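PDB 4EOY: microtubule-associated protein 1 light chain 3 from Plasmodium falciparum, which is the parasite's Atg8, a ubiquitin-like protein that binds Atg3 and probably serves in Atg8 conjugation. Local coordinates for residues K9-F14 with E48-L53; N30-V35 with D105-Y110; E62-L67 with I95-G100; I71-S74 with M80-F83. The protein carries 3 engineered substitutions. All coordinates share one frame; numbering follows the deposited sequence.

Contact 1: residues K9-F14 with E48-L53. With CA (calcium ion), chain I.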
loop_
_atom_site.group_PDB
_atom_site.type_symbol
_atom_site.label_atom_id
_atom_site.label_comp_id
_atom_site.label_asym_id
_atom_site.label_seq_id
_atom_site.Cartn_x
_atom_site.Cartn_y
_atom_site.Cartn_z
ATOM N N LYS A 9 -6.377 5.877 -9.773
ATOM C CA LYS A 9 -7.128 5.666 -11.016
ATOM C C LYS A 9 -7.662 6.985 -11.580
ATOM O O LYS A 9 -7.794 7.145 -12.793
ATOM C CB LYS A 9 -8.269 4.680 -10.775
ATOM C CG LYS A 9 -7.785 3.309 -10.339
ATOM C CD LYS A 9 -8.924 2.318 -10.172
ATOM C CE LYS A 9 -8.383 0.901 -10.077
ATOM N NZ LYS A 9 -9.446 -0.083 -9.760
ATOM N N ASP A 10 -7.949 7.930 -10.690
ATOM C CA ASP A 10 -8.414 9.254 -11.089
ATOM C C ASP A 10 -7.238 10.150 -11.499
ATOM O O ASP A 10 -7.405 11.120 -12.253
ATOM C CB ASP A 10 -9.198 9.903 -9.940
ATOM C CG ASP A 10 -10.149 8.921 -9.233
ATOM O OD1 ASP A 10 -10.315 7.773 -9.699
ATOM O OD2 ASP A 10 -10.721 9.292 -8.196
ATOM N N GLU A 11 -6.056 9.821 -10.977
ATOM C CA GLU A 11 -4.832 10.580 -11.223
ATOM C C GLU A 11 -4.161 10.194 -12.527
ATOM O O GLU A 11 -3.703 11.071 -13.269
ATOM C CB GLU A 11 -3.831 10.344 -10.084
ATOM C CG GLU A 11 -4.054 11.189 -8.840
ATOM C CD GLU A 11 -3.395 10.597 -7.604
ATOM O OE1 GLU A 11 -3.938 10.787 -6.494
ATOM O OE2 GLU A 11 -2.336 9.939 -7.735
ATOM N N VAL A 12 -4.068 8.884 -12.773
ATOM C CA VAL A 12 -3.366 8.321 -13.938
ATOM C C VAL A 12 -4.301 7.456 -14.771
ATOM O O VAL A 12 -5.082 6.699 -14.222
ATOM C CB VAL A 12 -2.203 7.401 -13.497
ATOM C CG1 VAL A 12 -1.423 6.911 -14.702
ATOM C CG2 VAL A 12 -1.292 8.104 -12.502
ATOM N N SER A 13 -4.185 7.538 -16.086
ATOM C CA SER A 13 -5.015 6.735 -17.001
ATOM C C SER A 13 -4.705 5.248 -16.924
ATOM O O SER A 13 -3.573 4.881 -16.619
ATOM C CB SER A 13 -4.783 7.182 -18.444
ATOM O OG SER A 13 -3.414 7.027 -18.791
ATOM N N PHE A 14 -5.693 4.406 -17.238
ATOM C CA PHE A 14 -5.531 2.934 -17.214
ATOM C C PHE A 14 -4.316 2.472 -18.019
ATOM O O PHE A 14 -3.575 1.576 -17.592
ATOM C CB PHE A 14 -6.775 2.223 -17.742
ATOM C CG PHE A 14 -6.604 0.727 -17.889
ATOM C CD1 PHE A 14 -6.770 -0.114 -16.803
ATOM C CD2 PHE A 14 -6.268 0.166 -19.114
ATOM C CE1 PHE A 14 -6.610 -1.481 -16.937
ATOM C CE2 PHE A 14 -6.099 -1.204 -19.251
ATOM C CZ PHE A 14 -6.270 -2.028 -18.159
ATOM N N GLU A 48 1.347 11.117 1.858
ATOM C CA GLU A 48 1.793 11.731 0.605
ATOM C C GLU A 48 2.510 10.718 -0.276
ATOM O O GLU A 48 2.428 10.812 -1.506
ATOM C CB GLU A 48 2.710 12.926 0.881
ATOM C CG GLU A 48 2.061 14.006 1.736
ATOM C CD GLU A 48 2.860 15.293 1.773
ATOM O OE1 GLU A 48 4.109 15.224 1.781
ATOM O OE2 GLU A 48 2.232 16.373 1.798
ATOM N N LYS A 49 3.213 9.772 0.359
ATOM C CA LYS A 49 3.862 8.661 -0.345
ATOM C C LYS A 49 3.083 7.364 -0.133
ATOM O O LYS A 49 2.971 6.865 0.998
ATOM C CB LYS A 49 5.321 8.509 0.107
ATOM C CG LYS A 49 6.265 9.437 -0.647
ATOM C CD LYS A 49 7.731 9.094 -0.431
ATOM C CE LYS A 49 8.373 9.981 0.622
ATOM N NZ LYS A 49 8.544 11.393 0.178
ATOM N N LYS A 50 2.537 6.835 -1.230
ATOM C CA LYS A 50 1.589 5.720 -1.164
ATOM C C LYS A 50 1.897 4.544 -2.084
ATOM O O LYS A 50 1.145 3.560 -2.107
ATOM C CB LYS A 50 0.173 6.230 -1.451
ATOM C CG LYS A 50 -0.003 6.872 -2.813
ATOM C CD LYS A 50 -1.417 7.381 -2.967
ATOM C CE LYS A 50 -1.742 7.737 -4.407
ATOM N NZ LYS A 50 -3.197 8.066 -4.542
ATOM N N LYS A 51 3.016 4.609 -2.797
ATOM C CA LYS A 51 3.414 3.541 -3.710
ATOM C C LYS A 51 4.555 2.746 -3.088
ATOM O O LYS A 51 5.558 3.318 -2.675
ATOM C CB LYS A 51 3.855 4.127 -5.055
ATOM C CG LYS A 51 2.805 5.002 -5.714
ATOM C CD LYS A 51 2.678 4.774 -7.214
ATOM C CE LYS A 51 3.915 5.232 -7.966
ATOM N NZ LYS A 51 3.795 5.059 -9.441
ATOM N N PHE A 52 4.383 1.431 -3.029
ATOM C CA PHE A 52 5.342 0.532 -2.426
ATOM C C PHE A 52 5.772 -0.540 -3.407
ATOM O O PHE A 52 4.962 -1.022 -4.206
ATOM C CB PHE A 52 4.710 -0.156 -1.217
ATOM C CG PHE A 52 4.540 0.743 -0.051
ATOM C CD1 PHE A 52 3.521 1.669 -0.030
ATOM C CD2 PHE A 52 5.429 0.683 1.021
ATOM C CE1 PHE A 52 3.364 2.513 1.048
ATOM C CE2 PHE A 52 5.279 1.528 2.109
ATOM C CZ PHE A 52 4.241 2.444 2.119
ATOM N N LEU A 53 7.039 -0.913 -3.329
ATOM C CA LEU A 53 7.573 -2.015 -4.105
ATOM C C LEU A 53 7.991 -3.061 -3.089
ATOM O O LEU A 53 9.079 -2.980 -2.516
ATOM C CB LEU A 53 8.743 -1.518 -4.950
ATOM C CG LEU A 53 9.062 -2.257 -6.239
ATOM C CD1 LEU A 53 7.800 -2.459 -7.078
ATOM C CD2 LEU A 53 10.107 -1.475 -7.021
HETATM CA CA CA I . -2.735 3.259 -16.924
#
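The ammonium group of Lys-50 is shared between two carboxylates, and the one supplied by Glu-11 is the weaker partner. Glu-11 OE1 stands 3.4 Å from Lys-50 NZ, a salt bridge whose hydrogen bond is weak, while Glu-11 OE2 lies further back at 3.8 Å from the same NZ. The stronger polar partner of Lys-50 NZ is Glu-37 on the adjoining strand 31-38. Both side chains are long and extended, and they approach from opposite directions, so that their charged ends meet midway between backbones whose alpha carbons, Glu-11 CA and Lys-50 CA, are 12.9 Å apart. Lys-50 takes the crowded first torsion (chi1 60°), with CG between the backbone N and the carbonyl carbon, and then runs straight out to the amine.

In this way a short N-terminal helical turn is joined to the residue just before strand 51-55 of the ubiquitin fold. That strand is also where the Atg3 peptide docks: Lys-51 and Leu-53 give it backbone hydrogen bonds, the edge-strand mode familiar from Atg8-interacting motifs. At the far end of 9-14, Ser-13 O and Phe-14 O bind a calcium ion, although the modelled lengths are short for calcium and thus doubtful in detail. Lys-9 is tied separately to Asp-112. The contact amounts to a single weak ion pair at the surface, so the attraction is probably modest; Glu-37 probably offsets more of the charge of Lys-50, near which a second calcium ion also lies.

Contact 2: residues N30-V35 with D105-Y110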
loop_
_atom_site.group_PDB
_atom_site.type_symbol
_atom_site.label_atom_id
_atom_site.label_comp_id
_atom_site.label_asym_id
_atom_site.label_seq_id
_atom_site.Cartn_x
_atom_site.Cartn_y
_atom_site.Cartn_z
ATOM N N ASN A 30 11.029 -9.834 -8.561
ATOM C CA ASN A 30 10.894 -10.323 -7.186
ATOM C C ASN A 30 10.197 -9.342 -6.230
ATOM O O ASN A 30 10.167 -9.582 -5.022
ATOM C CB ASN A 30 12.271 -10.685 -6.619
ATOM C CG ASN A 30 12.958 -11.772 -7.409
ATOM O OD1 ASN A 30 12.314 -12.576 -8.091
ATOM N ND2 ASN A 30 14.273 -11.812 -7.314
ATOM N N ARG A 31 9.667 -8.238 -6.757
ATOM C CA ARG A 31 8.907 -7.276 -5.943
ATOM C C ARG A 31 7.529 -7.007 -6.559
ATOM O O ARG A 31 7.344 -7.123 -7.782
ATOM C CB ARG A 31 9.694 -5.972 -5.793
ATOM C CG ARG A 31 10.947 -6.099 -4.928
ATOM C CD ARG A 31 11.618 -4.750 -4.676
ATOM N NE ARG A 31 12.620 -4.770 -3.588
ATOM C CZ ARG A 31 12.440 -4.312 -2.341
ATOM N NH1 ARG A 31 11.289 -3.773 -1.950
ATOM N NH2 ARG A 31 13.438 -4.386 -1.464
ATOM N N ILE A 32 6.555 -6.655 -5.720
ATOM C CA ILE A 32 5.204 -6.362 -6.215
ATOM C C ILE A 32 4.829 -4.909 -6.002
ATOM O O ILE A 32 5.138 -4.326 -4.960
ATOM C CB ILE A 32 4.140 -7.306 -5.613
ATOM C CG1 ILE A 32 4.036 -7.140 -4.109
ATOM C CG2 ILE A 32 4.501 -8.752 -5.934
ATOM C CD1 ILE A 32 2.819 -7.819 -3.524
ATOM N N PRO A 33 4.198 -4.296 -7.018
ATOM C CA PRO A 33 3.782 -2.913 -6.887
ATOM C C PRO A 33 2.473 -2.786 -6.100
ATOM O O PRO A 33 1.458 -3.379 -6.484
ATOM C CB PRO A 33 3.608 -2.463 -8.343
ATOM C CG PRO A 33 3.295 -3.707 -9.093
ATOM C CD PRO A 33 4.030 -4.798 -8.397
ATOM N N VAL A 34 2.516 -2.010 -5.019
ATOM C CA VAL A 34 1.383 -1.824 -4.139
ATOM C C VAL A 34 1.087 -0.340 -4.005
ATOM O O VAL A 34 2.013 0.454 -3.849
ATOM C CB VAL A 34 1.666 -2.403 -2.745
ATOM C CG1 VAL A 34 0.511 -2.119 -1.810
ATOM C CG2 VAL A 34 1.920 -3.890 -2.842
ATOM N N VAL A 35 -0.198 0.023 -4.069
ATOM C CA VAL A 35 -0.655 1.385 -3.837
ATOM C C VAL A 35 -1.575 1.383 -2.622
ATOM O O VAL A 35 -2.495 0.571 -2.544
ATOM C CB VAL A 35 -1.418 1.955 -5.047
ATOM C CG1 VAL A 35 -1.698 3.450 -4.852
ATOM C CG2 VAL A 35 -0.614 1.745 -6.315
ATOM N N ASP A 105 1.051 -13.807 -2.562
ATOM C CA ASP A 105 -0.242 -14.463 -2.599
ATOM C C ASP A 105 -1.340 -13.419 -2.773
ATOM O O ASP A 105 -2.173 -13.523 -3.677
ATOM C CB ASP A 105 -0.442 -15.303 -1.344
ATOM C CG ASP A 105 0.409 -16.546 -1.353
ATOM O OD1 ASP A 105 0.480 -17.208 -2.436
ATOM O OD2 ASP A 105 0.996 -16.871 -0.290
ATOM N N LEU A 106 -1.287 -12.378 -1.951
ATOM C CA LEU A 106 -2.187 -11.251 -2.093
ATOM C C LEU A 106 -2.154 -10.730 -3.514
ATOM O O LEU A 106 -3.209 -10.448 -4.097
ATOM C CB LEU A 106 -1.825 -10.127 -1.113
ATOM C CG LEU A 106 -2.650 -10.090 0.166
ATOM C CD1 LEU A 106 -2.506 -11.388 0.925
ATOM C CD2 LEU A 106 -2.283 -8.885 1.037
ATOM N N TYR A 107 -0.947 -10.594 -4.069
ATOM C CA TYR A 107 -0.791 -10.077 -5.418
ATOM C C TYR A 107 -1.469 -11.002 -6.414
ATOM O O TYR A 107 -2.264 -10.555 -7.216
ATOM C CB TYR A 107 0.679 -9.915 -5.781
ATOM C CG TYR A 107 0.907 -9.224 -7.095
ATOM C CD1 TYR A 107 0.733 -7.866 -7.212
ATOM C CD2 TYR A 107 1.312 -9.926 -8.214
ATOM C CE1 TYR A 107 0.930 -7.216 -8.410
ATOM C CE2 TYR A 107 1.526 -9.284 -9.428
ATOM C CZ TYR A 107 1.333 -7.921 -9.515
ATOM O OH TYR A 107 1.535 -7.241 -10.704
ATOM N N GLU A 108 -1.147 -12.291 -6.375
ATOM C CA GLU A 108 -1.759 -13.250 -7.302
ATOM C C GLU A 108 -3.298 -13.306 -7.143
ATOM O O GLU A 108 -4.005 -13.374 -8.123
ATOM C CB GLU A 108 -1.103 -14.633 -7.168
ATOM C CG GLU A 108 0.350 -14.650 -7.655
ATOM C CD GLU A 108 1.091 -15.968 -7.409
ATOM O OE1 GLU A 108 0.471 -16.986 -7.022
ATOM O OE2 GLU A 108 2.323 -15.984 -7.611
ATOM N N MET A 109 -3.804 -13.201 -5.918
ATOM C CA MET A 109 -5.243 -13.306 -5.661
ATOM C C MET A 109 -6.050 -12.038 -5.972
ATOM O O MET A 109 -7.138 -12.129 -6.540
ATOM C CB MET A 109 -5.493 -13.704 -4.207
ATOM C CG MET A 109 -5.329 -15.183 -3.941
ATOM S SD MET A 109 -5.749 -15.594 -2.248
ATOM C CE MET A 109 -4.396 -14.821 -1.358
ATOM N N TYR A 110 -5.526 -10.868 -5.606
ATOM C CA TYR A 110 -6.297 -9.621 -5.605
ATOM C C TYR A 110 -5.729 -8.518 -6.491
ATOM O O TYR A 110 -6.236 -7.404 -6.498
ATOM C CB TYR A 110 -6.449 -9.091 -4.174
ATOM C CG TYR A 110 -7.094 -10.080 -3.227
ATOM C CD1 TYR A 110 -8.372 -10.560 -3.465
ATOM C CD2 TYR A 110 -6.432 -10.543 -2.107
ATOM C CE1 TYR A 110 -8.974 -11.459 -2.603
ATOM C CE2 TYR A 110 -7.025 -11.453 -1.249
ATOM C CZ TYR A 110 -8.289 -11.909 -1.508
ATOM O OH TYR A 110 -8.872 -12.817 -0.650
#
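Strand 31-35 passes beside helix 105-110 with Ile-32 CA and Tyr-107 CA 7.1 Å apart, and no hydrogen bond joins the two segments. Packing against the ring of Tyr-107 does the work. Ile-32 CG2 sits over one face of that ring, 4.1 Å from its centroid and 23° off the normal, in a CH-pi contact displaced toward the CG side; the distance from Ile-32 CG2 to Tyr-107 CG is 3.8 Å. The other branch of the isoleucine reaches past the ring to its stem, where Ile-32 CD1 touches Tyr-107 CB at 3.8 Å. Tyr-107 holds its ring anti to the backbone N (chi1 -173°), which carries it off the helix and along the strand as far as the next residue.

Within the ubiquitin-like (beta-grasp) fold, whose principal helix is 60-72, the short helix 103-110 lies against strands 31-38 and 117-122, and Leu-117 of the latter also touches Tyr-107. Pro-33 meets the outer part of the ring at an oblique slant, its CD 3.9 Å from Tyr-107 CE1. Beyond it the phenol OH is hydrogen-bonded to the carbonyl O of Gly-115, so the ring is pinned at its polar end as well as packed along its body. Pro-33 also touches an aromatic side chain of the bound Atg3 peptide, consistent with a place in the wall of the pocket that receives the aromatic residue of Atg8-interacting motifs.

Contact 3: residues E62-L67 with I95-G100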
loop_
_atom_site.group_PDB
_atom_site.type_symbol
_atom_site.label_atom_id
_atom_site.label_comp_id
_atom_site.label_asym_id
_atom_site.label_seq_id
_atom_site.Cartn_x
_atom_site.Cartn_y
_atom_site.Cartn_z
ATOM N N GLU A 62 3.973 -8.809 8.395
ATOM C CA GLU A 62 5.133 -7.928 8.472
ATOM C C GLU A 62 4.853 -6.625 7.733
ATOM O O GLU A 62 5.137 -5.544 8.245
ATOM C CB GLU A 62 6.374 -8.619 7.895
ATOM C CG GLU A 62 6.816 -9.851 8.670
ATOM C CD GLU A 62 7.873 -10.683 7.947
ATOM O OE1 GLU A 62 7.944 -10.632 6.697
ATOM O OE2 GLU A 62 8.627 -11.413 8.633
ATOM N N PHE A 63 4.288 -6.725 6.533
ATOM C CA PHE A 63 3.979 -5.530 5.745
ATOM C C PHE A 63 2.922 -4.651 6.421
ATOM O O PHE A 63 3.017 -3.395 6.379
ATOM C CB PHE A 63 3.517 -5.893 4.347
ATOM C CG PHE A 63 3.190 -4.698 3.505
ATOM C CD1 PHE A 63 4.177 -3.777 3.186
ATOM C CD2 PHE A 63 1.888 -4.466 3.068
ATOM C CE1 PHE A 63 3.887 -2.667 2.414
ATOM C CE2 PHE A 63 1.593 -3.358 2.303
ATOM C CZ PHE A 63 2.588 -2.464 1.967
ATOM N N LYS A 64 1.939 -5.313 7.037
ATOM C CA LYS A 64 0.941 -4.645 7.875
ATOM C C LYS A 64 1.578 -3.859 9.031
ATOM O O LYS A 64 1.148 -2.753 9.331
ATOM C CB LYS A 64 -0.080 -5.653 8.439
ATOM C CG LYS A 64 -1.087 -6.163 7.410
ATOM C CD LYS A 64 -2.371 -6.716 8.034
ATOM C CE LYS A 64 -2.166 -8.058 8.713
ATOM N NZ LYS A 64 -3.471 -8.715 9.025
ATOM N N PHE A 65 2.589 -4.430 9.679
ATOM C CA PHE A 65 3.316 -3.714 10.737
ATOM C C PHE A 65 3.999 -2.480 10.174
ATOM O O PHE A 65 3.853 -1.391 10.693
ATOM C CB PHE A 65 4.334 -4.629 11.396
ATOM C CG PHE A 65 5.222 -3.937 12.392
ATOM C CD1 PHE A 65 6.405 -3.321 11.983
ATOM C CD2 PHE A 65 4.885 -3.900 13.739
ATOM C CE1 PHE A 65 7.222 -2.678 12.898
ATOM C CE2 PHE A 65 5.707 -3.265 14.654
ATOM C CZ PHE A 65 6.871 -2.654 14.231
ATOM N N ILE A 66 4.726 -2.650 9.087
ATOM C CA ILE A 66 5.381 -1.530 8.411
ATOM C C ILE A 66 4.374 -0.454 7.998
ATOM O O ILE A 66 4.626 0.746 8.129
ATOM C CB ILE A 66 6.142 -2.026 7.162
ATOM C CG1 ILE A 66 7.316 -2.935 7.578
ATOM C CG2 ILE A 66 6.605 -0.858 6.314
ATOM C CD1 ILE A 66 7.969 -3.655 6.416
ATOM N N LEU A 67 3.224 -0.877 7.489
ATOM C CA LEU A 67 2.236 0.082 6.983
ATOM C C LEU A 67 1.584 0.882 8.119
ATOM O O LEU A 67 1.287 2.061 7.955
ATOM C CB LEU A 67 1.182 -0.644 6.148
ATOM C CG LEU A 67 0.461 0.164 5.077
ATOM C CD1 LEU A 67 1.435 0.887 4.173
ATOM C CD2 LEU A 67 -0.420 -0.754 4.248
ATOM N N ILE A 95 -11.550 -6.949 2.023
ATOM C CA ILE A 95 -11.374 -7.955 3.081
ATOM C C ILE A 95 -10.087 -7.781 3.868
ATOM O O ILE A 95 -9.169 -7.101 3.430
ATOM C CB ILE A 95 -11.438 -9.409 2.548
ATOM C CG1 ILE A 95 -10.336 -9.692 1.530
ATOM C CG2 ILE A 95 -12.796 -9.692 1.927
ATOM C CD1 ILE A 95 -10.054 -11.159 1.352
ATOM N N VAL A 96 -10.030 -8.403 5.042
ATOM C CA VAL A 96 -8.876 -8.280 5.912
ATOM C C VAL A 96 -7.716 -9.102 5.346
ATOM O O VAL A 96 -7.863 -10.297 5.101
ATOM C CB VAL A 96 -9.189 -8.748 7.348
ATOM C CG1 VAL A 96 -7.919 -8.697 8.201
ATOM C CG2 VAL A 96 -10.304 -7.895 7.957
ATOM N N PRO A 97 -6.554 -8.469 5.133
ATOM C CA PRO A 97 -5.428 -9.269 4.674
ATOM C C PRO A 97 -5.087 -10.368 5.681
ATOM O O PRO A 97 -4.994 -10.086 6.884
ATOM C CB PRO A 97 -4.283 -8.257 4.573
ATOM C CG PRO A 97 -4.927 -6.911 4.597
ATOM C CD PRO A 97 -6.172 -7.078 5.404
ATOM N N LYS A 98 -4.913 -11.597 5.179
ATOM C CA LYS A 98 -4.626 -12.774 6.011
ATOM C C LYS A 98 -3.161 -12.735 6.469
ATOM O O LYS A 98 -2.247 -12.723 5.638
ATOM C CB LYS A 98 -4.898 -14.055 5.211
ATOM C CG LYS A 98 -5.497 -15.197 6.008
ATOM C CD LYS A 98 -6.459 -15.988 5.140
ATOM C CE LYS A 98 -6.882 -17.286 5.802
ATOM N NZ LYS A 98 -8.095 -17.858 5.156
ATOM N N THR A 99 -2.944 -12.715 7.780
ATOM C CA THR A 99 -1.632 -12.387 8.329
ATOM C C THR A 99 -0.555 -13.403 7.948
ATOM O O THR A 99 0.592 -13.016 7.696
ATOM C CB THR A 99 -1.695 -12.196 9.856
ATOM O OG1 THR A 99 -2.389 -10.972 10.148
ATOM C CG2 THR A 99 -0.299 -12.117 10.474
ATOM N N GLY A 100 -0.927 -14.683 7.865
ATOM C CA GLY A 100 0.041 -15.762 7.634
ATOM C C GLY A 100 0.359 -16.104 6.184
ATOM O O GLY A 100 0.863 -17.183 5.909
#
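Two oxygens of the loop 95-100 receive the ammonium group of Lys-64. The shorter bond runs from Lys-64 NZ to Thr-99 OG1, 2.7 Å, and the second from Lys-64 NZ to Pro-97 O, 3.0 Å. The amine approaches the Pro-97 carbonyl at a C=O...N angle of 148° and tilted 30° from the carbonyl plane. Lys-64 and Thr-99 cross at about a right angle, and the lysine chain bends at its third torsion (chi3 -73°), which turns its end toward the loop. Along the way the aliphatic part passes beside the proline, with Lys-64 CD 4.2 Å from Pro-97 CB.

In the ubiquitin-like fold this joins the long helix 60-72 to the connection between strand 89-92 and helix 103-110. The same connection is held to the start of helix 60-72 by a backbone hydrogen bond between Thr-99 and Gly-61, which probably helps to place the hydroxyl. Pro-97 is buried and packs on Leu-106 of helix 103-110, while the lysine chain also touches Leu-90 of strand 89-92. An acetate ion, probably from the crystallisation liquor, lies about 4 Å from the nearest atom of the Lys-64 side chain.

Contact 4: residues I71-S74 with M80-F83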
loop_
_atom_site.group_PDB
_atom_site.type_symbol
_atom_site.label_atom_id
_atom_site.label_comp_id
_atom_site.label_asym_id
_atom_site.label_seq_id
_atom_site.Cartn_x
_atom_site.Cartn_y
_atom_site.Cartn_z
ATOM N N ILE A 71 1.742 5.048 8.109
ATOM C CA ILE A 71 0.527 5.874 8.145
ATOM C C ILE A 71 0.527 6.822 9.352
ATOM O O ILE A 71 -0.005 7.940 9.282
ATOM C CB ILE A 71 -0.747 5.018 8.167
ATOM C CG1 ILE A 71 -0.886 4.250 6.847
ATOM C CG2 ILE A 71 -1.982 5.894 8.400
ATOM C CD1 ILE A 71 -1.754 2.998 6.934
ATOM N N ASN A 72 1.141 6.378 10.447
ATOM C CA ASN A 72 1.174 7.153 11.679
ATOM C C ASN A 72 2.394 8.065 11.863
ATOM O O ASN A 72 2.493 8.733 12.873
ATOM C CB ASN A 72 1.028 6.210 12.873
ATOM C CG ASN A 72 -0.367 5.651 12.989
ATOM O OD1 ASN A 72 -1.346 6.351 12.750
ATOM N ND2 ASN A 72 -0.469 4.385 13.344
ATOM N N GLN A 73 3.296 8.087 10.885
ATOM C CA GLN A 73 4.513 8.899 10.939
ATOM C C GLN A 73 4.413 10.061 9.980
ATOM O O GLN A 73 3.861 9.916 8.887
ATOM C CB GLN A 73 5.750 8.071 10.563
ATOM C CG GLN A 73 6.247 7.193 11.693
ATOM C CD GLN A 73 7.329 6.227 11.257
ATOM O OE1 GLN A 73 7.980 6.427 10.229
ATOM N NE2 GLN A 73 7.517 5.160 12.037
ATOM N N SER A 74 4.946 11.211 10.389
ATOM C CA SER A 74 5.110 12.348 9.486
ATOM C C SER A 74 6.468 12.981 9.707
ATOM O O SER A 74 7.074 12.818 10.766
ATOM C CB SER A 74 3.989 13.382 9.672
ATOM O OG SER A 74 4.004 13.987 10.952
ATOM N N MET A 80 14.507 12.929 11.455
ATOM C CA MET A 80 13.480 12.834 12.488
ATOM C C MET A 80 12.116 12.581 11.855
ATOM O O MET A 80 11.816 13.073 10.762
ATOM C CB MET A 80 13.427 14.132 13.298
ATOM C CG MET A 80 12.768 14.017 14.658
ATOM S SD MET A 80 13.948 13.409 15.878
ATOM C CE MET A 80 14.881 14.899 16.215
ATOM N N LYS A 81 11.303 11.809 12.559
ATOM C CA LYS A 81 9.935 11.556 12.172
ATOM C C LYS A 81 9.074 11.541 13.414
ATOM O O LYS A 81 9.482 10.984 14.417
ATOM C CB LYS A 81 9.823 10.217 11.451
ATOM C CG LYS A 81 10.038 10.338 9.953
ATOM C CD LYS A 81 9.810 9.012 9.243
ATOM C CE LYS A 81 9.304 9.217 7.822
ATOM N NZ LYS A 81 10.163 10.160 7.059
ATOM N N LEU A 82 7.899 12.162 13.333
ATOM C CA LEU A 82 6.942 12.201 14.440
ATOM C C LEU A 82 5.970 11.047 14.262
ATOM O O LEU A 82 5.349 10.940 13.218
ATOM C CB LEU A 82 6.188 13.535 14.439
ATOM C CG LEU A 82 5.119 13.762 15.519
ATOM C CD1 LEU A 82 5.670 13.477 16.908
ATOM C CD2 LEU A 82 4.568 15.183 15.444
ATOM N N PHE A 83 5.848 10.201 15.285
ATOM C CA PHE A 83 4.920 9.069 15.303
ATOM C C PHE A 83 3.821 9.334 16.319
ATOM O O PHE A 83 4.109 9.443 17.511
ATOM C CB PHE A 83 5.671 7.784 15.673
ATOM C CG PHE A 83 4.779 6.611 15.993
ATOM C CD1 PHE A 83 3.982 6.038 15.011
ATOM C CD2 PHE A 83 4.752 6.062 17.267
ATOM C CE1 PHE A 83 3.163 4.967 15.295
ATOM C CE2 PHE A 83 3.928 4.983 17.558
ATOM C CZ PHE A 83 3.132 4.438 16.567
#
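The ring of Phe-83 and the side chains of Asn-72 and Gln-73 meet at steep inclinations. The Gln-73 amide plane stands 87° from the ring plane, nearly perpendicular, yet the touch is made by aliphatic carbon: Gln-73 CG comes 4.1 Å from Phe-83 CB. Asn-72 meets the ring obliquely through its CB, 3.5 Å from Phe-83 CE1, with its amide plane 64° from the ring plane. The ring is brought alongside Asn-72 because Phe-83 CG lies anti to the backbone N (chi1 168°). Further along, Gln-73 and Lys-81 cross at about a right angle, and Gln-73 OE1 lies against the aliphatic chain at 3.3 Å from Lys-81 CD; that chain bends at its last torsion, leaving the amine beyond bonding distance of Gln-73 OE1.

Beneath these side chains lies a small beta hairpin, strands 73-75 and 81-83, which follows directly on the helix as a two-stranded antiparallel sheet separate from the four-stranded one. Gln-73 and Phe-83 form a non-hydrogen-bonded pair, with both side chains on one face. Ser-74 and Leu-82 form the hydrogen-bonded pair and turn theirs to the other face, where Ser-74 OG and Leu-82 CB are 4.1 Å apart. The pair is closed by Ser-74 N to Leu-82 O at 2.9 Å and Leu-82 N to Ser-74 O at 2.8 Å. Leu-82 O takes a further CA-H...O contact from Gln-73 CA at 3.2 Å. Backbone hydrogen bonding between Asn-72 and Arg-84 continues the pairing toward the helix.

In the fold
From the N terminus, contact 1 opens first, and before it closes at residues 48-53 the chain has passed through 30-35, where contact 2 begins; the two therefore cross. They also touch, because strands 31-38 and 51-55 are neighbours in the main sheet. Contact 2 closes last, at 105-110, and its long loop encloses both remaining contacts. Contact 3 starts in helix 60-72 after contact 1 is complete and closes at 95-100; within its span lies contact 4, the local hairpin that leaves the same helix. Together they tie the N-terminal segment, the sheet, helices 60-72 and 103-110 and the peripheral hairpin, with contacts 2 and 4 on opposite sides of the chain's centre.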